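Local coordinates for protein endo-N-acetyl-beta-D-glucosaminidase (Hypocrea jecorina, PDB 4AC1) that probably hydrolyses the chitobiose core of N-linked glycans as a family 18 glycoside hydrolase, and removes glycans from the fungus's own cellulases, at residues V126-A140 against L167-Q179. Sequence-based numbering, arbitrary orientation.
Sequences VEQPMSQQGIDRLIA and LSGFSYTALQQTQ. With ZN (zinc ion), chain G.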
# COMPACT_ATOMS: atom_id res chain seq x y z
N VAL A 126 -6.91 1.91 -5.81
CA VAL A 126 -8.11 2.26 -6.56
C VAL A 126 -9.10 1.10 -6.53
O VAL A 126 -8.88 0.06 -7.16
CB VAL A 126 -7.76 2.65 -8.02
CG1 VAL A 126 -9.01 3.06 -8.78
CG2 VAL A 126 -6.71 3.79 -8.03
N GLU A 127 -10.14 1.26 -5.72
CA GLU A 127 -11.11 0.19 -5.51
C GLU A 127 -12.48 0.49 -6.14
O GLU A 127 -13.43 -0.26 -5.93
CB GLU A 127 -11.22 -0.18 -4.03
CG GLU A 127 -9.96 -0.76 -3.40
CD GLU A 127 -10.15 -1.19 -1.95
OE1 GLU A 127 -11.31 -1.41 -1.54
OE2 GLU A 127 -9.15 -1.31 -1.23
N GLN A 128 -12.57 1.58 -6.90
CA GLN A 128 -13.76 1.86 -7.72
C GLN A 128 -13.24 2.24 -9.11
O GLN A 128 -12.07 2.58 -9.24
CB GLN A 128 -14.62 2.99 -7.15
CG GLN A 128 -15.10 2.77 -5.72
CD GLN A 128 -14.04 3.12 -4.68
OE1 GLN A 128 -13.28 4.07 -4.84
NE2 GLN A 128 -14.00 2.34 -3.61
N PRO A 129 -14.10 2.18 -10.15
CA PRO A 129 -13.59 2.45 -11.50
C PRO A 129 -13.05 3.86 -11.71
O PRO A 129 -13.67 4.85 -11.27
CB PRO A 129 -14.82 2.21 -12.39
CG PRO A 129 -15.63 1.21 -11.62
CD PRO A 129 -15.48 1.65 -10.19
N MET A 130 -11.89 3.94 -12.35
CA MET A 130 -11.28 5.20 -12.79
C MET A 130 -10.85 5.00 -14.24
O MET A 130 -10.38 3.91 -14.60
CB MET A 130 -10.06 5.55 -11.93
CG MET A 130 -9.45 6.89 -12.23
SD MET A 130 -8.03 7.21 -11.18
CE MET A 130 -7.93 9.01 -11.28
N SER A 131 -11.00 6.03 -15.07
CA SER A 131 -10.63 5.93 -16.48
C SER A 131 -9.14 5.72 -16.64
O SER A 131 -8.35 6.10 -15.77
CB SER A 131 -11.07 7.17 -17.26
OG SER A 131 -10.27 8.29 -16.91
N GLN A 132 -8.76 5.12 -17.77
CA GLN A 132 -7.35 5.00 -18.13
C GLN A 132 -6.65 6.35 -18.18
O GLN A 132 -5.54 6.52 -17.65
CB GLN A 132 -7.19 4.29 -19.47
CG GLN A 132 -5.79 3.74 -19.69
CD GLN A 132 -5.54 2.50 -18.84
OE1 GLN A 132 -6.32 1.56 -18.88
NE2 GLN A 132 -4.46 2.52 -18.04
N GLN A 133 -7.30 7.33 -18.82
CA GLN A 133 -6.73 8.66 -18.92
C GLN A 133 -6.51 9.27 -17.53
O GLN A 133 -5.50 9.93 -17.29
CB GLN A 133 -7.64 9.57 -19.74
CG GLN A 133 -7.03 10.93 -20.01
CD GLN A 133 -7.99 11.92 -20.64
OE1 GLN A 133 -9.18 11.65 -20.78
NE2 GLN A 133 -7.48 13.09 -21.00
N GLY A 134 -7.47 9.06 -16.64
CA GLY A 134 -7.40 9.60 -15.29
C GLY A 134 -6.23 9.06 -14.46
O GLY A 134 -5.48 9.82 -13.85
N ILE A 135 -6.07 7.73 -14.44
CA ILE A 135 -4.97 7.15 -13.66
C ILE A 135 -3.63 7.50 -14.28
O ILE A 135 -2.68 7.82 -13.57
CB ILE A 135 -5.11 5.61 -13.41
CG1 ILE A 135 -4.11 5.12 -12.35
CG2 ILE A 135 -4.98 4.80 -14.71
CD1 ILE A 135 -4.30 5.79 -10.97
N ASP A 136 -3.56 7.47 -15.61
CA ASP A 136 -2.31 7.81 -16.29
C ASP A 136 -1.88 9.25 -15.96
O ASP A 136 -0.71 9.51 -15.66
CB ASP A 136 -2.44 7.64 -17.81
CG ASP A 136 -2.59 6.18 -18.27
OD1 ASP A 136 -2.68 5.23 -17.46
OD2 ASP A 136 -2.64 5.98 -19.51
N ARG A 137 -2.84 10.18 -16.01
CA ARG A 137 -2.58 11.57 -15.68
C ARG A 137 -2.12 11.71 -14.24
O ARG A 137 -1.17 12.42 -13.96
CB ARG A 137 -3.83 12.42 -15.92
CG ARG A 137 -3.70 13.86 -15.42
CD ARG A 137 -4.92 14.71 -15.72
NE ARG A 137 -6.13 14.22 -15.08
CZ ARG A 137 -7.34 14.75 -15.26
NH1 ARG A 137 -7.49 15.79 -16.07
NH2 ARG A 137 -8.40 14.24 -14.64
N LEU A 138 -2.81 11.05 -13.32
CA LEU A 138 -2.49 11.21 -11.91
C LEU A 138 -1.05 10.79 -11.61
O LEU A 138 -0.32 11.49 -10.91
CB LEU A 138 -3.47 10.41 -11.06
CG LEU A 138 -3.31 10.45 -9.54
CD1 LEU A 138 -3.30 11.89 -8.99
CD2 LEU A 138 -4.42 9.62 -8.90
N ILE A 139 -0.66 9.63 -12.12
CA ILE A 139 0.68 9.10 -11.91
C ILE A 139 1.72 9.99 -12.59
O ILE A 139 2.73 10.34 -11.98
CB ILE A 139 0.79 7.66 -12.43
CG1 ILE A 139 -0.10 6.76 -11.57
CG2 ILE A 139 2.25 7.16 -12.47
CD1 ILE A 139 -0.24 5.38 -12.04
N ALA A 140 1.48 10.36 -13.85
CA ALA A 140 2.43 11.22 -14.56
C ALA A 140 2.62 12.58 -13.89
O ALA A 140 3.73 13.10 -13.83
CB ALA A 140 2.01 11.39 -16.03
N LEU A 167 -10.90 -4.21 -9.53
CA LEU A 167 -11.74 -3.23 -8.87
C LEU A 167 -11.60 -1.83 -9.46
O LEU A 167 -12.39 -0.94 -9.13
CB LEU A 167 -11.43 -3.18 -7.37
CG LEU A 167 -11.58 -4.45 -6.55
CD1 LEU A 167 -11.15 -4.20 -5.11
CD2 LEU A 167 -13.03 -4.93 -6.59
N SER A 168 -10.58 -1.63 -10.29
CA SER A 168 -10.10 -0.28 -10.64
C SER A 168 -10.63 0.28 -11.95
O SER A 168 -10.39 1.45 -12.24
CB SER A 168 -8.57 -0.24 -10.69
OG SER A 168 -7.98 -0.81 -9.53
N GLY A 169 -11.31 -0.54 -12.75
CA GLY A 169 -11.80 -0.10 -14.06
C GLY A 169 -10.72 -0.08 -15.14
O GLY A 169 -10.82 -0.79 -16.14
N PHE A 170 -9.69 0.75 -14.95
CA PHE A 170 -8.61 0.82 -15.93
C PHE A 170 -7.79 -0.47 -16.02
O PHE A 170 -7.85 -1.34 -15.13
CB PHE A 170 -7.68 2.00 -15.64
CG PHE A 170 -6.99 1.92 -14.31
CD1 PHE A 170 -5.86 1.12 -14.16
CD2 PHE A 170 -7.46 2.64 -13.21
CE1 PHE A 170 -5.20 1.04 -12.94
CE2 PHE A 170 -6.79 2.57 -11.98
CZ PHE A 170 -5.67 1.76 -11.85
N SER A 171 -7.01 -0.59 -17.10
CA SER A 171 -6.15 -1.74 -17.32
C SER A 171 -4.77 -1.55 -16.68
O SER A 171 -4.08 -0.57 -16.96
CB SER A 171 -6.01 -2.00 -18.82
OG SER A 171 -4.92 -2.88 -19.05
N TYR A 172 -4.36 -2.51 -15.85
CA TYR A 172 -3.03 -2.47 -15.26
C TYR A 172 -1.94 -2.82 -16.26
O TYR A 172 -0.81 -2.38 -16.10
CB TYR A 172 -2.95 -3.37 -14.02
CG TYR A 172 -3.57 -2.71 -12.81
CD1 TYR A 172 -4.93 -2.86 -12.54
CD2 TYR A 172 -2.81 -1.91 -11.96
CE1 TYR A 172 -5.52 -2.24 -11.46
CE2 TYR A 172 -3.39 -1.27 -10.87
CZ TYR A 172 -4.74 -1.45 -10.62
OH TYR A 172 -5.32 -0.83 -9.54
N THR A 173 -2.25 -3.62 -17.28
CA THR A 173 -1.24 -3.90 -18.30
C THR A 173 -1.02 -2.66 -19.17
O THR A 173 0.12 -2.34 -19.47
CB THR A 173 -1.54 -5.11 -19.17
OG1 THR A 173 -2.87 -5.00 -19.66
CG2 THR A 173 -1.37 -6.42 -18.39
N ALA A 174 -2.08 -1.93 -19.51
CA ALA A 174 -1.92 -0.67 -20.24
C ALA A 174 -1.14 0.34 -19.39
O ALA A 174 -0.22 1.00 -19.88
CB ALA A 174 -3.26 -0.10 -20.63
N LEU A 175 -1.51 0.47 -18.11
CA LEU A 175 -0.79 1.35 -17.19
C LEU A 175 0.69 1.02 -17.09
O LEU A 175 1.55 1.92 -17.13
CB LEU A 175 -1.43 1.30 -15.79
CG LEU A 175 -0.83 2.23 -14.73
CD1 LEU A 175 -1.00 3.68 -15.12
CD2 LEU A 175 -1.48 1.96 -13.38
N GLN A 176 1.01 -0.27 -16.96
CA GLN A 176 2.41 -0.68 -16.88
C GLN A 176 3.15 -0.26 -18.15
O GLN A 176 4.29 0.23 -18.08
CB GLN A 176 2.54 -2.19 -16.60
CG GLN A 176 3.95 -2.78 -16.79
CD GLN A 176 5.00 -2.19 -15.86
OE1 GLN A 176 4.74 -1.96 -14.67
NE2 GLN A 176 6.19 -1.98 -16.38
N GLN A 177 2.51 -0.42 -19.31
CA GLN A 177 3.17 -0.03 -20.56
C GLN A 177 3.49 1.47 -20.63
O GLN A 177 4.60 1.85 -21.01
CB GLN A 177 2.35 -0.46 -21.77
CG GLN A 177 2.26 -1.97 -21.91
CD GLN A 177 1.67 -2.42 -23.23
OE1 GLN A 177 1.71 -1.69 -24.22
NE2 GLN A 177 1.12 -3.63 -23.26
N THR A 178 2.54 2.32 -20.27
CA THR A 178 2.67 3.77 -20.47
C THR A 178 3.34 4.49 -19.28
O THR A 178 4.10 5.45 -19.48
CB THR A 178 1.31 4.43 -20.79
OG1 THR A 178 0.40 4.12 -19.74
CG2 THR A 178 0.74 3.92 -22.09
N GLN A 179 3.08 4.01 -18.06
CA GLN A 179 3.57 4.65 -16.83
C GLN A 179 4.40 3.73 -15.95
O GLN A 179 4.77 4.12 -14.84
CB GLN A 179 2.41 5.24 -16.00
CG GLN A 179 2.07 6.67 -16.37
CD GLN A 179 1.30 6.75 -17.67
OE1 GLN A 179 0.39 5.96 -17.91
NE2 GLN A 179 1.64 7.72 -18.51
ZN ZN G . -8.81 -2.38 0.49
O HOH W 1 -4.79 0.36 -7.07
O HOH W 2 -10.60 -2.19 1.03
O HOH W 3 -2.37 3.46 -20.23
O HOH W 4 -8.89 -4.39 -0.51
O HOH W 5 -8.36 -0.61 1.62
O HOH W 6 -8.50 -3.48 2.34
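F170 lies wedged between I135 and S168: CG2 of I135 stands over one ring face in a CH-pi contact, 3.6 Å from the F170 ring centroid, and CB of S168 lies against the rim of the opposite face. With CG of F170 held between its own backbone N and carbonyl carbon (chi1 62°), the flat ring turns in under helix 132-140, where a branched isoleucine suits its face. Beside it, the Q132 amide, nearly perpendicular to the ring, works at both ends: OE1 accepts from S171 N at 2.9 Å, while NE2 donates to S171 O at 3.3 Å and, in nearly the same plane, to D136 OD1. The bend at chi2 (74°) turns this amide across to the start of helix 172-179; a leucine in its place would probably leave S171 N without this acceptor and D136 OD1 without this donor. Further along, L175 enters the hole formed by Q132, I135, D136 and I139, its CD1 3.6 Å from I139 CD1. Toward the loops, S168 OG donates to V126 O (2.7 Å), and M130 N reaches S168 O from above the carbonyl plane. Next to V126, E127 binds zinc through OE2, with Q189 a further ligand. The helices, 36° apart, follow successive parallel strands, 121-125 and 151-154, of the family 18 beta/alpha barrel; L154 of strand 151-154 backs I135, I139, F170 and L175.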